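Local coordinates for pyruvate kinase (Toxoplasma gondii, PDB 3GG8), which catalyses the last step of glycolysis, the transfer of phosphate from phosphoenolpyruvate to ADP, giving pyruvate and ATP, at residues C[158-163]-C[191-196]; C[165-170]-C[177-182]; C[254-259]-C[280-285]. All coordinates share one frame; numbering follows the deposited sequence.

Interaction 1 of 3, residues C[158-163]-C[191-196]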
loop_
_atom_site.group_PDB
_atom_site.type_symbol
_atom_site.label_atom_id
_atom_site.label_comp_id
_atom_site.label_asym_id
_atom_site.label_seq_id
_atom_site.Cartn_x
_atom_site.Cartn_y
_atom_site.Cartn_z
ATOM N N ILE C 158 -23.454 33.659 27.560
ATOM C CA ILE C 158 -24.643 33.910 26.740
ATOM C C ILE C 158 -24.335 34.954 25.668
ATOM O O ILE C 158 -23.845 36.049 25.984
ATOM C CB ILE C 158 -25.862 34.410 27.567
ATOM C CG1 ILE C 158 -26.268 33.414 28.646
ATOM C CG2 ILE C 158 -27.057 34.696 26.654
ATOM C CD1 ILE C 158 -27.261 34.013 29.640
ATOM N N LEU C 159 -24.633 34.608 24.416
ATOM C CA LEU C 159 -24.485 35.517 23.272
ATOM C C LEU C 159 -25.812 36.173 22.882
ATOM O O LEU C 159 -26.870 35.518 22.873
ATOM C CB LEU C 159 -23.886 34.783 22.068
ATOM C CG LEU C 159 -22.384 34.917 21.793
ATOM C CD1 LEU C 159 -21.555 34.528 22.988
ATOM C CD2 LEU C 159 -21.996 34.075 20.601
ATOM N N ILE C 160 -25.743 37.463 22.560
ATOM C CA ILE C 160 -26.924 38.280 22.260
ATOM C C ILE C 160 -26.725 39.052 20.958
ATOM O O ILE C 160 -25.652 39.615 20.731
ATOM C CB ILE C 160 -27.233 39.268 23.410
ATOM C CG1 ILE C 160 -27.502 38.502 24.704
ATOM C CG2 ILE C 160 -28.423 40.162 23.056
ATOM C CD1 ILE C 160 -27.360 39.339 25.960
ATOM N N ALA C 161 -27.756 39.065 20.111
ATOM C CA ALA C 161 -27.745 39.814 18.834
ATOM C C ALA C 161 -26.668 39.344 17.848
ATOM O O ALA C 161 -25.705 40.068 17.568
ATOM C CB ALA C 161 -27.628 41.329 19.081
ATOM N N ASP C 162 -26.868 38.139 17.309
ATOM C CA ASP C 162 -25.885 37.476 16.449
ATOM C C ASP C 162 -24.455 37.543 17.010
ATOM O O ASP C 162 -23.489 37.759 16.269
ATOM C CB ASP C 162 -25.952 38.025 15.008
ATOM C CG ASP C 162 -27.326 37.825 14.367
ATOM O OD1 ASP C 162 -27.726 38.660 13.529
ATOM O OD2 ASP C 162 -28.022 36.848 14.717
ATOM N N GLY C 163 -24.335 37.338 18.319
ATOM C CA GLY C 163 -23.044 37.335 18.999
ATOM C C GLY C 163 -22.423 38.707 19.103
ATOM O O GLY C 163 -21.221 38.814 19.308
ATOM N N LYS C 191 -33.676 40.719 19.962
ATOM C CA LYS C 191 -32.580 40.096 19.249
ATOM C C LYS C 191 -32.450 38.628 19.648
ATOM O O LYS C 191 -32.811 38.235 20.762
ATOM C CB LYS C 191 -31.278 40.834 19.537
ATOM C CG LYS C 191 -31.279 42.274 19.140
ATOM C CD LYS C 191 -31.627 42.464 17.684
ATOM C CE LYS C 191 -31.447 43.916 17.273
ATOM N NZ LYS C 191 -32.522 44.335 16.337
ATOM N N ASN C 192 -31.923 37.823 18.731
ATOM C CA ASN C 192 -31.645 36.422 19.017
ATOM C C ASN C 192 -30.594 36.226 20.118
ATOM O O ASN C 192 -29.727 37.076 20.350
ATOM C CB ASN C 192 -31.264 35.658 17.741
ATOM C CG ASN C 192 -29.963 36.156 17.106
ATOM O OD1 ASN C 192 -29.044 36.643 17.788
ATOM N ND2 ASN C 192 -29.879 36.019 15.774
ATOM N N MET C 193 -30.702 35.089 20.793
ATOM C CA MET C 193 -29.786 34.715 21.857
ATOM C C MET C 193 -29.257 33.303 21.628
ATOM O O MET C 193 -29.954 32.423 21.103
ATOM C CB MET C 193 -30.474 34.828 23.227
ATOM C CG MET C 193 -30.886 36.261 23.574
ATOM S SD MET C 193 -31.788 36.439 25.128
ATOM C CE MET C 193 -30.579 35.863 26.329
ATOM N N ASN C 194 -28.000 33.106 22.010
ATOM C CA ASN C 194 -27.385 31.800 21.959
ATOM C C ASN C 194 -26.860 31.397 23.319
ATOM O O ASN C 194 -26.395 32.242 24.105
ATOM C CB ASN C 194 -26.275 31.777 20.907
ATOM C CG ASN C 194 -26.819 31.970 19.497
ATOM O OD1 ASN C 194 -27.116 33.088 19.092
ATOM N ND2 ASN C 194 -26.970 30.877 18.761
ATOM N N LEU C 195 -26.931 30.095 23.583
ATOM C CA LEU C 195 -26.495 29.523 24.855
ATOM C C LEU C 195 -25.383 28.485 24.659
ATOM O O LEU C 195 -25.642 27.292 24.783
ATOM C CB LEU C 195 -27.701 28.880 25.534
ATOM C CG LEU C 195 -28.546 29.615 26.571
ATOM C CD1 LEU C 195 -28.639 31.137 26.403
ATOM C CD2 LEU C 195 -29.931 28.950 26.691
ATOM N N PRO C 196 -24.149 28.935 24.340
ATOM C CA PRO C 196 -23.014 28.034 24.086
ATOM C C PRO C 196 -22.853 26.932 25.150
ATOM O O PRO C 196 -22.849 27.240 26.341
ATOM C CB PRO C 196 -21.806 28.981 24.130
ATOM C CG PRO C 196 -22.349 30.297 23.708
ATOM C CD PRO C 196 -23.770 30.354 24.190
#

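Interaction 2 of 3, residues C[165-170]-C[177-182]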
loop_
_atom_site.group_PDB
_atom_site.type_symbol
_atom_site.label_atom_id
_atom_site.label_comp_id
_atom_site.label_asym_id
_atom_site.label_seq_id
_atom_site.Cartn_x
_atom_site.Cartn_y
_atom_site.Cartn_z
ATOM N N LEU C 165 -23.075 40.976 21.500
ATOM C CA LEU C 165 -22.740 41.152 22.899
ATOM C C LEU C 165 -22.568 39.777 23.503
ATOM O O LEU C 165 -23.361 38.861 23.229
ATOM C CB LEU C 165 -23.850 41.920 23.622
ATOM C CG LEU C 165 -23.829 42.039 25.148
ATOM C CD1 LEU C 165 -22.675 42.905 25.679
ATOM C CD2 LEU C 165 -25.156 42.589 25.607
ATOM N N SER C 166 -21.514 39.649 24.304
ATOM C CA SER C 166 -21.220 38.437 25.031
ATOM C C SER C 166 -21.215 38.730 26.527
ATOM O O SER C 166 -20.481 39.612 26.993
ATOM C CB SER C 166 -19.877 37.871 24.591
ATOM O OG SER C 166 -19.529 36.759 25.385
ATOM N N VAL C 167 -22.054 38.007 27.267
ATOM C CA VAL C 167 -22.080 38.118 28.722
ATOM C C VAL C 167 -21.679 36.786 29.379
ATOM O O VAL C 167 -22.010 35.705 28.870
ATOM C CB VAL C 167 -23.450 38.640 29.268
ATOM C CG1 VAL C 167 -23.784 40.027 28.696
ATOM C CG2 VAL C 167 -24.583 37.660 28.973
ATOM N N LYS C 168 -20.937 36.875 30.486
ATOM C CA LYS C 168 -20.631 35.703 31.315
ATOM C C LYS C 168 -21.619 35.674 32.481
ATOM O O LYS C 168 -21.846 36.703 33.126
ATOM C CB LYS C 168 -19.188 35.763 31.849
ATOM C CG LYS C 168 -18.559 34.395 32.182
ATOM C CD LYS C 168 -17.659 34.442 33.427
ATOM C CE LYS C 168 -16.192 34.803 33.122
ATOM N NZ LYS C 168 -15.431 33.696 32.441
ATOM N N VAL C 169 -22.205 34.507 32.743
ATOM C CA VAL C 169 -23.150 34.338 33.861
ATOM C C VAL C 169 -22.421 34.364 35.217
ATOM O O VAL C 169 -21.475 33.611 35.439
ATOM C CB VAL C 169 -24.007 33.034 33.731
ATOM C CG1 VAL C 169 -24.929 32.869 34.929
ATOM C CG2 VAL C 169 -24.819 33.029 32.440
ATOM N N VAL C 170 -22.884 35.230 36.112
ATOM C CA VAL C 170 -22.259 35.423 37.416
ATOM C C VAL C 170 -23.095 34.761 38.530
ATOM O O VAL C 170 -22.545 34.194 39.481
ATOM C CB VAL C 170 -21.995 36.942 37.679
ATOM C CG1 VAL C 170 -21.786 37.236 39.154
ATOM C CG2 VAL C 170 -20.784 37.410 36.877
ATOM N N VAL C 177 -31.128 35.904 35.881
ATOM C CA VAL C 177 -29.712 35.586 35.834
ATOM C C VAL C 177 -28.985 36.935 35.862
ATOM O O VAL C 177 -29.418 37.895 35.212
ATOM C CB VAL C 177 -29.395 34.760 34.543
ATOM C CG1 VAL C 177 -27.931 34.828 34.156
ATOM C CG2 VAL C 177 -29.836 33.305 34.716
ATOM N N ILE C 178 -27.929 37.018 36.670
ATOM C CA ILE C 178 -27.036 38.179 36.674
ATOM C C ILE C 178 -25.886 37.862 35.741
ATOM O O ILE C 178 -25.286 36.788 35.801
ATOM C CB ILE C 178 -26.479 38.526 38.106
ATOM C CG1 ILE C 178 -27.591 38.534 39.174
ATOM C CG2 ILE C 178 -25.733 39.868 38.108
ATOM C CD1 ILE C 178 -28.721 39.543 38.932
ATOM N N THR C 179 -25.587 38.783 34.850
ATOM C CA THR C 179 -24.516 38.540 33.904
ATOM C C THR C 179 -23.551 39.716 33.896
ATOM O O THR C 179 -23.819 40.757 34.498
ATOM C CB THR C 179 -25.039 38.261 32.473
ATOM O OG1 THR C 179 -25.541 39.469 31.889
ATOM C CG2 THR C 179 -26.129 37.204 32.471
ATOM N N GLN C 180 -22.427 39.537 33.214
ATOM C CA GLN C 180 -21.435 40.580 33.116
ATOM C C GLN C 180 -20.940 40.692 31.673
ATOM O O GLN C 180 -20.481 39.707 31.094
ATOM C CB GLN C 180 -20.298 40.240 34.062
ATOM C CG GLN C 180 -19.424 41.391 34.449
ATOM C CD GLN C 180 -18.119 40.893 35.018
ATOM O OE1 GLN C 180 -17.889 40.953 36.227
ATOM N NE2 GLN C 180 -17.267 40.352 34.147
ATOM N N ALA C 181 -21.048 41.885 31.092
ATOM C CA ALA C 181 -20.661 42.103 29.698
ATOM C C ALA C 181 -19.170 41.836 29.463
ATOM O O ALA C 181 -18.328 42.348 30.185
ATOM C CB ALA C 181 -21.031 43.508 29.263
ATOM N N GLN C 182 -18.859 41.011 28.462
ATOM C CA GLN C 182 -17.464 40.673 28.147
ATOM C C GLN C 182 -16.849 41.692 27.185
ATOM O O GLN C 182 -15.624 41.840 27.114
ATOM C CB GLN C 182 -17.317 39.237 27.613
ATOM C CG GLN C 182 -17.645 38.126 28.621
ATOM C CD GLN C 182 -16.911 38.284 29.955
ATOM O OE1 GLN C 182 -15.695 38.068 30.055
ATOM N NE2 GLN C 182 -17.657 38.665 30.991
#

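Interaction 3 of 3, residues C[254-259]-C[280-285]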
loop_
_atom_site.group_PDB
_atom_site.type_symbol
_atom_site.label_atom_id
_atom_site.label_comp_id
_atom_site.label_asym_id
_atom_site.label_seq_id
_atom_site.Cartn_x
_atom_site.Cartn_y
_atom_site.Cartn_z
ATOM N N PRO C 254 -31.443 16.764 9.255
ATOM C CA PRO C 254 -31.232 17.545 10.469
ATOM C C PRO C 254 -30.179 18.639 10.275
ATOM O O PRO C 254 -29.167 18.417 9.596
ATOM C CB PRO C 254 -30.724 16.502 11.475
ATOM C CG PRO C 254 -31.197 15.212 10.956
ATOM C CD PRO C 254 -31.153 15.337 9.473
ATOM N N LYS C 255 -30.448 19.805 10.856
ATOM C CA LYS C 255 -29.511 20.916 10.863
ATOM C C LYS C 255 -28.733 20.903 12.189
ATOM O O LYS C 255 -29.325 20.883 13.280
ATOM C CB LYS C 255 -30.255 22.249 10.664
ATOM C CG LYS C 255 -30.792 22.454 9.243
ATOM C CD LYS C 255 -31.784 23.618 9.122
ATOM C CE LYS C 255 -31.140 24.946 9.387
ATOM N NZ LYS C 255 -32.158 26.013 9.132
ATOM N N ILE C 256 -27.407 20.870 12.085
ATOM C CA ILE C 256 -26.563 20.816 13.272
ATOM C C ILE C 256 -26.142 22.243 13.526
ATOM O O ILE C 256 -25.460 22.842 12.683
ATOM C CB ILE C 256 -25.322 19.887 13.108
ATOM C CG1 ILE C 256 -25.719 18.478 12.625
ATOM C CG2 ILE C 256 -24.468 19.828 14.423
ATOM C CD1 ILE C 256 -26.654 17.663 13.552
ATOM N N GLU C 257 -26.576 22.778 14.673
ATOM C CA GLU C 257 -26.433 24.198 15.007
ATOM C C GLU C 257 -25.865 24.494 16.399
ATOM O O GLU C 257 -25.503 25.644 16.672
ATOM C CB GLU C 257 -27.767 24.928 14.880
ATOM C CG GLU C 257 -28.606 24.557 13.664
ATOM C CD GLU C 257 -29.676 25.573 13.376
ATOM O OE1 GLU C 257 -30.789 25.187 12.999
ATOM O OE2 GLU C 257 -29.406 26.774 13.522
ATOM N N ASN C 258 -25.803 23.496 17.285
ATOM C CA ASN C 258 -25.184 23.708 18.599
ATOM C C ASN C 258 -24.376 22.500 19.104
ATOM O O ASN C 258 -24.138 21.539 18.355
ATOM C CB ASN C 258 -26.206 24.239 19.639
ATOM C CG ASN C 258 -27.203 23.184 20.115
ATOM O OD1 ASN C 258 -27.407 22.151 19.469
ATOM N ND2 ASN C 258 -27.840 23.454 21.261
ATOM N N VAL C 259 -23.929 22.584 20.359
ATOM C CA VAL C 259 -23.147 21.536 21.010
ATOM C C VAL C 259 -23.902 20.197 21.149
ATOM O O VAL C 259 -23.301 19.142 20.963
ATOM C CB VAL C 259 -22.546 22.039 22.370
ATOM C CG1 VAL C 259 -21.943 20.887 23.215
ATOM C CG2 VAL C 259 -21.495 23.116 22.107
ATOM N N GLY C 280 -22.573 29.232 10.581
ATOM C CA GLY C 280 -22.789 30.503 11.259
ATOM C C GLY C 280 -23.424 30.363 12.639
ATOM O O GLY C 280 -23.031 31.048 13.577
ATOM N N ASP C 281 -24.415 29.482 12.759
ATOM C CA ASP C 281 -25.028 29.187 14.058
ATOM C C ASP C 281 -24.055 28.442 14.981
ATOM O O ASP C 281 -23.963 28.760 16.176
ATOM C CB ASP C 281 -26.331 28.426 13.868
ATOM C CG ASP C 281 -27.240 29.097 12.843
ATOM O OD1 ASP C 281 -27.081 28.819 11.642
ATOM O OD2 ASP C 281 -28.099 29.930 13.226
ATOM N N LEU C 282 -23.294 27.497 14.420
ATOM C CA LEU C 282 -22.304 26.744 15.200
ATOM C C LEU C 282 -21.254 27.692 15.797
ATOM O O LEU C 282 -20.766 27.468 16.905
ATOM C CB LEU C 282 -21.629 25.662 14.341
ATOM C CG LEU C 282 -22.342 24.325 14.192
ATOM C CD1 LEU C 282 -21.810 23.506 13.025
ATOM C CD2 LEU C 282 -22.243 23.551 15.514
ATOM N N GLY C 283 -20.931 28.752 15.051
ATOM C CA GLY C 283 -19.992 29.782 15.492
ATOM C C GLY C 283 -20.530 30.676 16.594
ATOM O O GLY C 283 -19.770 31.465 17.176
ATOM N N MET C 284 -21.834 30.555 16.879
ATOM C CA MET C 284 -22.473 31.226 18.031
ATOM C C MET C 284 -22.486 30.342 19.274
ATOM O O MET C 284 -22.937 30.777 20.340
ATOM C CB MET C 284 -23.934 31.607 17.736
ATOM C CG MET C 284 -24.174 32.603 16.614
ATOM S SD MET C 284 -23.178 34.077 16.776
ATOM C CE MET C 284 -23.492 34.790 15.156
ATOM N N GLU C 285 -22.018 29.100 19.136
ATOM C CA GLU C 285 -22.213 28.078 20.174
ATOM C C GLU C 285 -20.909 27.426 20.621
ATOM O O GLU C 285 -20.867 26.784 21.675
ATOM C CB GLU C 285 -23.192 26.985 19.701
ATOM C CG GLU C 285 -24.563 27.469 19.198
ATOM C CD GLU C 285 -25.580 27.633 20.307
ATOM O OE1 GLU C 285 -25.350 27.131 21.437
ATOM O OE2 GLU C 285 -26.614 28.273 20.039
HETATM O O HOH W 1 -27.478 25.867 22.586
HETATM O O HOH W 2 -24.009 25.016 22.172
#

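Interaction 1 of 3, residues C[158-163]-C[191-196]
Leu-159 and Asn-194 form an antiparallel hydrogen-bonded pair and Ile-160 and Met-193 the adjoining non-hydrogen-bonded pair, so the two segments run as neighbouring strands at an edge of the small beta domain inserted in the pyruvate kinase barrel. Leu-159 N gives a bond to Asn-194 O (3.0 Å), and Asn-194 N returns one to Leu-159 O (2.8 Å). Beyond the strand proper, Ala-161 N reaches Asn-192 O at 2.8 Å, and the chain then turns through Ala-161, Asp-162 and Gly-163, all three with positive phi.

The turn is held by a side chain. Asn-192 has CG between its backbone N and carbonyl carbon (chi1 64°), which swings the amide over the turn. There OD1 takes Asp-162 N at 2.7 Å on an in-plane lone pair, and the N-H points at it almost straight (171°). Asn-192 thus grips the turn twice, by its main-chain and side-chain carbonyls. The side chains of Asp-162 and Asn-192 cross at about a right angle, and the modelled approach of Asp-162 OD2 to Asn-192 ND2 is too close to be trusted as a bond. Nearby, the CB atoms of Ala-161 and Lys-191 pack at 3.7 Å.

On the face of Ile-158, Ile-160 and Met-193 the contact is apolar. The Met-193 chain runs extended to SD and bends only at chi3 (62°), bringing CE beside Ile-158 CG2 at 3.7 Å. Ile-158 CG2 also meets Leu-195 CD1, the two side chains lying side by side and pointing the same way. Val-167 and Val-169 of strand 165-172 also pack on Ile-158.

The other face carries Leu-159 and Asn-194. The Asn-194 amide bonds through ND2 to Glu-285 of the main barrel, while its CB lies 4.0 Å from Leu-159 CB.

Interaction 2 of 3, residues C[165-170]-C[177-182]
Val-167 faces Ala-181 and Val-169 faces Thr-179 in non-hydrogen-bonded pairs of a beta hairpin, strands 165-172 and 176-181, within the mixed sheet of the small beta domain. Backbone bonds alternate with these pairs. Lys-168 and Gln-180 exchange two, the N-H of each meeting the other's O at 2.9 Å. Toward the ends, Val-170 N binds Ile-178 O and Gln-182 N binds Ser-166 O, the latter short at 2.6 Å.

Among the polar side chains, Gln-182, just past the end of strand 176-181, folds back along it. Bent at chi2 (-51°), it lays NE2 over Lys-168 CB at 3.4 Å and gives a bond to Gln-180 O (3.0 Å). That oxygen is gripped from opposite faces of its carbonyl plane: Lys-168 N comes from one and Gln-182 NE2 from the other.

Apolar packing fills the face of Val-167, Val-169 and Thr-179. Val-169 CG1 meets Val-177 CG1 at 3.7 Å, the two side chains crossing at about a right angle, and Leu-165 CD1 touches Ala-181 CB. Thr-179 OG1, itself bonded to Leu-126 O of strand 125-129, lies 3.5 Å from Val-167 CB.

Interaction 3 of 3, residues C[254-259]-C[280-285]
Glu-257 and Asp-281 lie side by side and point the same way, CB to CB 3.9 Å, with their carboxylate planes turned 71° against each other. Glu-257 OE2 comes within 3.4 Å of Asp-281 OD2, an acceptor-to-acceptor approach without a bond, while Glu-257 OE1 is held by the backbone N of Phe-229. Their places just past the fifth and sixth barrel strands are those of the carboxylates that bind the divalent metal in related pyruvate kinases, a role they probably share.

Leu-282 packs its branches against the backbone of 256-258: CD1 rests on Ile-256 O at 3.7 Å, and CD2 reaches toward the carbonyl carbon of Glu-257. Both segments lie at the C-terminal ends of these strands of the (beta/alpha)8 barrel, where active sites of this fold are found. Segment 254-259 leaves strand 251-256, and segment 280-285 starts in the short helix 279-282 that follows strand 275-278.

Glu-285 reaches across from the far end. With CG anti to its carbonyl carbon (chi1 -54°), it sets CG against Glu-257 O at 3.3 Å; the bend at chi2 (-87°) then turns the carboxylate beside Asn-258 CB. Its OE2 is hydrogen-bonded to Asn-194 ND2. Asn-258 is the N-cap of helix 259-263, and its ND2 also bonds to Gln-231. Two waters join the segments at Glu-285 OE1: one lies 2.8 Å from Asn-258 ND2, the other accepts from Val-259 N at 3.0 Å.

In the fold
Interactions 1 and 2 share one mixed sheet of the small beta domain, where strands 157-160 and 165-172 are neighbours; their centres lie 11 Å apart, and the hairpin of interaction 2 is nested along the chain inside the loop closed by interaction 1. Interaction 3 comes later in the sequence, on the large (beta/alpha)8 barrel, about 12 Å between centres from interaction 1 and 21 Å from interaction 2, which it does not touch. Interaction 1 therefore sits between the other two, at the junction of the small domain with the C-terminal ends of the barrel strands. In pyruvate kinases the active site lies in the cleft between these domains.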